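Local coordinates for protein putative aldolase (Bacteroides vulgatus ATCC 8482, PDB 3DXI) that is of unknown function but folds as a closed eight-stranded TIM barrel, probably related to the HMGL-like family, at residues G168-P171 with K172-K175; L178-V181 with R182-T185. All blocks are in the same frame, centred on the assembly; numbering follows the deposited sequence.

Contact 1 of 2, residues G168-P171 with K172-K175; sequences GITP and KEVK
The carboxylate of E173 reaches back over the start of its own helix to T170, and its OE1 is met from two directions. T170 N donates to OE1 at 2.8 Å, almost in line with the C-O bond, while T170 OG1 donates at 3.0 Å from well above the carboxylate plane. Between them these two bonds hold OE1 against the N-cap residue. T170 turns its hydroxyl there because OG1 is tucked between the backbone N and the carbonyl carbon (chi1 64°). This is the carboxylate half of a capping box, from position N3 back to the N-cap. Water 1 lies 2.7 Å from E173 OE1 and 2.8 Å from G168 O, bridging to the incoming loop, and I169 CD1 rests against OE1 at 3.4 Å. On the buried side I169 CG2 meets V174 CG2 at 3.9 Å, the two chains crossing nearly at right angles. Spanning the residue before the cap and N4, this pair forms a hydrophobic staple. The bonds from V174 N to T170 O and from K175 N to P171 O open the regular i+4 pattern of the helix. I169 and V174 both lean on F191 of strand 189-192, N203 of helix 200-209 bonds to I169 O, and P171 and T170 pack on I202 and Y237 of the second subunit, so the cap sits between barrel, neighbouring helix and dimer partner.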
loop_
_atom_site.group_PDB
_atom_site.type_symbol
_atom_site.label_atom_id
_atom_site.label_comp_id
_atom_site.label_asym_id
_atom_site.label_seq_id
_atom_site.Cartn_x
_atom_site.Cartn_y
_atom_site.Cartn_z
ATOM N N GLY A 168 -3.974 -10.699 4.341
ATOM C CA GLY A 168 -2.655 -11.278 4.162
ATOM C C GLY A 168 -2.505 -12.090 2.888
ATOM O O GLY A 168 -1.456 -12.680 2.649
ATOM N N ILE A 169 -3.548 -12.123 2.066
ATOM C CA ILE A 169 -3.499 -12.877 0.817
ATOM C C ILE A 169 -2.558 -12.184 -0.183
ATOM O O ILE A 169 -2.535 -10.959 -0.278
ATOM C CB ILE A 169 -4.926 -13.024 0.209
ATOM C CG1 ILE A 169 -4.972 -14.233 -0.724
ATOM C CG2 ILE A 169 -5.328 -11.761 -0.538
ATOM C CD1 ILE A 169 -4.861 -15.546 0.002
ATOM N N THR A 170 -1.774 -12.973 -0.914
ATOM C CA THR A 170 -0.825 -12.440 -1.891
ATOM C C THR A 170 -1.342 -12.602 -3.325
ATOM O O THR A 170 -2.252 -13.385 -3.575
ATOM C CB THR A 170 0.541 -13.154 -1.780
ATOM O OG1 THR A 170 0.383 -14.542 -2.105
ATOM C CG2 THR A 170 1.095 -13.023 -0.368
ATOM N N PRO A 171 -0.755 -11.865 -4.284
ATOM C CA PRO A 171 -1.164 -11.932 -5.692
ATOM C C PRO A 171 -1.185 -13.358 -6.243
ATOM O O PRO A 171 -2.132 -13.750 -6.929
ATOM C CB PRO A 171 -0.128 -11.056 -6.395
ATOM C CG PRO A 171 0.217 -10.049 -5.350
ATOM C CD PRO A 171 0.341 -10.895 -4.109
ATOM N N LYS A 172 -0.139 -14.128 -5.950
ATOM C CA LYS A 172 -0.061 -15.513 -6.415
ATOM C C LYS A 172 -1.253 -16.320 -5.909
ATOM O O LYS A 172 -1.880 -17.046 -6.673
ATOM C CB LYS A 172 1.234 -16.176 -5.933
ATOM C CG LYS A 172 1.383 -17.625 -6.374
ATOM C CD LYS A 172 2.676 -18.253 -5.854
ATOM C CE LYS A 172 2.918 -19.622 -6.494
ATOM N NZ LYS A 172 4.226 -20.234 -6.106
ATOM N N GLU A 173 -1.562 -16.192 -4.620
ATOM C CA GLU A 173 -2.683 -16.915 -4.031
ATOM C C GLU A 173 -4.020 -16.508 -4.631
ATOM O O GLU A 173 -4.899 -17.357 -4.803
ATOM C CB GLU A 173 -2.716 -16.707 -2.519
ATOM C CG GLU A 173 -1.494 -17.273 -1.822
ATOM C CD GLU A 173 -1.419 -16.864 -0.373
ATOM O OE1 GLU A 173 -1.483 -15.649 -0.095
ATOM O OE2 GLU A 173 -1.290 -17.759 0.486
ATOM N N VAL A 174 -4.175 -15.218 -4.943
ATOM C CA VAL A 174 -5.419 -14.731 -5.541
ATOM C C VAL A 174 -5.617 -15.371 -6.914
ATOM O O VAL A 174 -6.727 -15.795 -7.248
ATOM C CB VAL A 174 -5.430 -13.185 -5.698
ATOM C CG1 VAL A 174 -6.688 -12.747 -6.443
ATOM C CG2 VAL A 174 -5.375 -12.517 -4.323
ATOM N N LYS A 175 -4.548 -15.439 -7.706
ATOM C CA LYS A 175 -4.632 -16.055 -9.031
ATOM C C LYS A 175 -5.057 -17.511 -8.914
ATOM O O LYS A 175 -5.984 -17.954 -9.586
ATOM C CB LYS A 175 -3.280 -16.019 -9.755
ATOM C CG LYS A 175 -2.859 -14.659 -10.257
ATOM C CD LYS A 175 -1.477 -14.714 -10.906
ATOM C CE LYS A 175 -1.474 -15.585 -12.153
ATOM N NZ LYS A 175 -2.352 -15.025 -13.220
HETATM O O HOH W 1 -0.511 -15.278 2.359
#

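Contact 2 of 2, residues L178-V181 with R182-T185; sequences LKEV and RKYT
K183 climbs along E180, one turn earlier in the same helix, and shows how a long side chain can be used along its whole length. Its CB lies 3.3 Å from E180 O, and its CG rests against K179 O. CD and then CE, the latter at 3.5 Å, close on E180 OE2 before the extended chain brings NZ to that oxygen at 3.0 Å, a salt bridge in which the ammonium meets OE2 nearly in line with its C-O bond. E180 comes to this meeting by folding: a bend at chi2 (-62°) brings the carboxylate round toward the following turn. Its other oxygen, OE1, lies in the plane of the Y184 ring, at the edge, 3.7 Å from CE2, with carboxylate and ring planes 63° apart. The acid is thereby placed between a cation and a ring edge. Beneath these surface groups the backbone is changing its bonding. K183 N binds E180 O and keeps a weak bond to K179 O, while V181 O accepts from both Y184 N and T185 N, each at 3.0 Å; a mixture of i+3 and i+4 bonds marks this last turn. On the inner side V181 CG1 presses on T185 CG2 at 3.5 Å, a tight fit. R182 runs beside L178 and ends in a salt bridge to D213, and T185 OG1 bonds to D154 and to V187 N. Within the beta-alpha-beta unit, V181 packs on F160 and M162 of strand 159-163 and on V189 of strand 189-192, which L178 and R182 also touch, while E180 and Y184 both rest on L147.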
loop_
_atom_site.group_PDB
_atom_site.type_symbol
_atom_site.label_atom_id
_atom_site.label_comp_id
_atom_site.label_asym_id
_atom_site.label_seq_id
_atom_site.Cartn_x
_atom_site.Cartn_y
_atom_site.Cartn_z
ATOM N N LEU A 178 -8.682 -17.963 -7.742
ATOM C CA LEU A 178 -9.629 -17.577 -8.778
ATOM C C LEU A 178 -9.734 -18.738 -9.767
ATOM O O LEU A 178 -10.832 -19.179 -10.103
ATOM C CB LEU A 178 -9.153 -16.307 -9.490
ATOM C CG LEU A 178 -9.996 -15.805 -10.668
ATOM C CD1 LEU A 178 -11.451 -15.646 -10.240
ATOM C CD2 LEU A 178 -9.428 -14.482 -11.170
ATOM N N LYS A 179 -8.584 -19.237 -10.220
ATOM C CA LYS A 179 -8.548 -20.360 -11.154
ATOM C C LYS A 179 -9.284 -21.565 -10.568
ATOM O O LYS A 179 -9.997 -22.277 -11.279
ATOM C CB LYS A 179 -7.106 -20.755 -11.463
ATOM C CG LYS A 179 -6.300 -19.693 -12.194
ATOM C CD LYS A 179 -4.847 -20.141 -12.370
ATOM C CE LYS A 179 -4.002 -19.073 -13.065
ATOM N NZ LYS A 179 -2.547 -19.431 -13.072
ATOM N N GLU A 180 -9.113 -21.794 -9.269
ATOM C CA GLU A 180 -9.778 -22.912 -8.603
ATOM C C GLU A 180 -11.292 -22.746 -8.582
ATOM O O GLU A 180 -12.026 -23.671 -8.924
ATOM C CB GLU A 180 -9.262 -23.067 -7.168
ATOM C CG GLU A 180 -7.947 -23.806 -7.082
ATOM C CD GLU A 180 -8.068 -25.223 -7.593
ATOM O OE1 GLU A 180 -8.762 -26.029 -6.943
ATOM O OE2 GLU A 180 -7.485 -25.530 -8.649
ATOM N N VAL A 181 -11.754 -21.568 -8.177
ATOM C CA VAL A 181 -13.183 -21.285 -8.111
ATOM C C VAL A 181 -13.837 -21.483 -9.482
ATOM O O VAL A 181 -14.933 -22.035 -9.579
ATOM C CB VAL A 181 -13.429 -19.838 -7.573
ATOM C CG1 VAL A 181 -14.887 -19.438 -7.724
ATOM C CG2 VAL A 181 -13.039 -19.772 -6.086
ATOM N N ARG A 182 -13.152 -21.056 -10.539
ATOM C CA ARG A 182 -13.675 -21.200 -11.894
ATOM C C ARG A 182 -13.870 -22.668 -12.289
ATOM O O ARG A 182 -14.634 -22.963 -13.207
ATOM C CB ARG A 182 -12.738 -20.527 -12.902
ATOM C CG ARG A 182 -12.557 -19.021 -12.715
ATOM C CD ARG A 182 -13.835 -18.262 -12.988
ATOM N NE ARG A 182 -13.563 -16.854 -13.261
ATOM C CZ ARG A 182 -14.505 -15.928 -13.410
ATOM N NH1 ARG A 182 -15.787 -16.261 -13.307
ATOM N NH2 ARG A 182 -14.166 -14.672 -13.666
ATOM N N LYS A 183 -13.179 -23.581 -11.611
ATOM C CA LYS A 183 -13.311 -25.011 -11.907
ATOM C C LYS A 183 -14.546 -25.607 -11.245
ATOM O O LYS A 183 -15.047 -26.646 -11.677
ATOM C CB LYS A 183 -12.109 -25.807 -11.386
ATOM C CG LYS A 183 -10.779 -25.552 -12.057
ATOM C CD LYS A 183 -9.721 -26.435 -11.401
ATOM C CE LYS A 183 -8.346 -26.205 -11.990
ATOM N NZ LYS A 183 -7.319 -27.005 -11.269
ATOM N N TYR A 184 -15.035 -24.951 -10.198
ATOM C CA TYR A 184 -16.167 -25.475 -9.453
ATOM C C TYR A 184 -17.491 -24.732 -9.562
ATOM O O TYR A 184 -18.538 -25.276 -9.202
ATOM C CB TYR A 184 -15.756 -25.631 -7.992
ATOM C CG TYR A 184 -14.621 -26.619 -7.824
ATOM C CD1 TYR A 184 -14.855 -27.991 -7.892
ATOM C CD2 TYR A 184 -13.306 -26.184 -7.669
ATOM C CE1 TYR A 184 -13.810 -28.908 -7.811
ATOM C CE2 TYR A 184 -12.248 -27.092 -7.591
ATOM C CZ TYR A 184 -12.508 -28.454 -7.665
ATOM O OH TYR A 184 -11.469 -29.360 -7.614
ATOM N N THR A 185 -17.462 -23.498 -10.051
ATOM C CA THR A 185 -18.702 -22.756 -10.214
ATOM C C THR A 185 -18.636 -21.901 -11.472
ATOM O O THR A 185 -17.556 -21.474 -11.881
ATOM C CB THR A 185 -19.021 -21.879 -8.968
ATOM O OG1 THR A 185 -20.201 -21.109 -9.223
ATOM C CG2 THR A 185 -17.866 -20.955 -8.634
#

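How the contacts relate
Contacts 1 and 2 are the two ends of one helix, 171-184, with centres about 15 Å apart, and together they illustrate how a helix of a barrel is finished differently at each terminus. Both are partly buried; in both, aliphatic side chains (I169 and V174; L178 and V181) touch strand 189-192, while the glutamates are partly exposed. At contact 1 a side-chain carboxylate serves backbone and hydroxyl donors of the entering loop; at contact 2 V181 O is shared by two backbone donors as i+3 and i+4 bonds mix, and another carboxylate, that of E180, pairs with a lysine one turn on. Contact 1 also reaches the second subunit, whereas contact 2 touches no other chain of the assembly and additionally leans on strand 159-163.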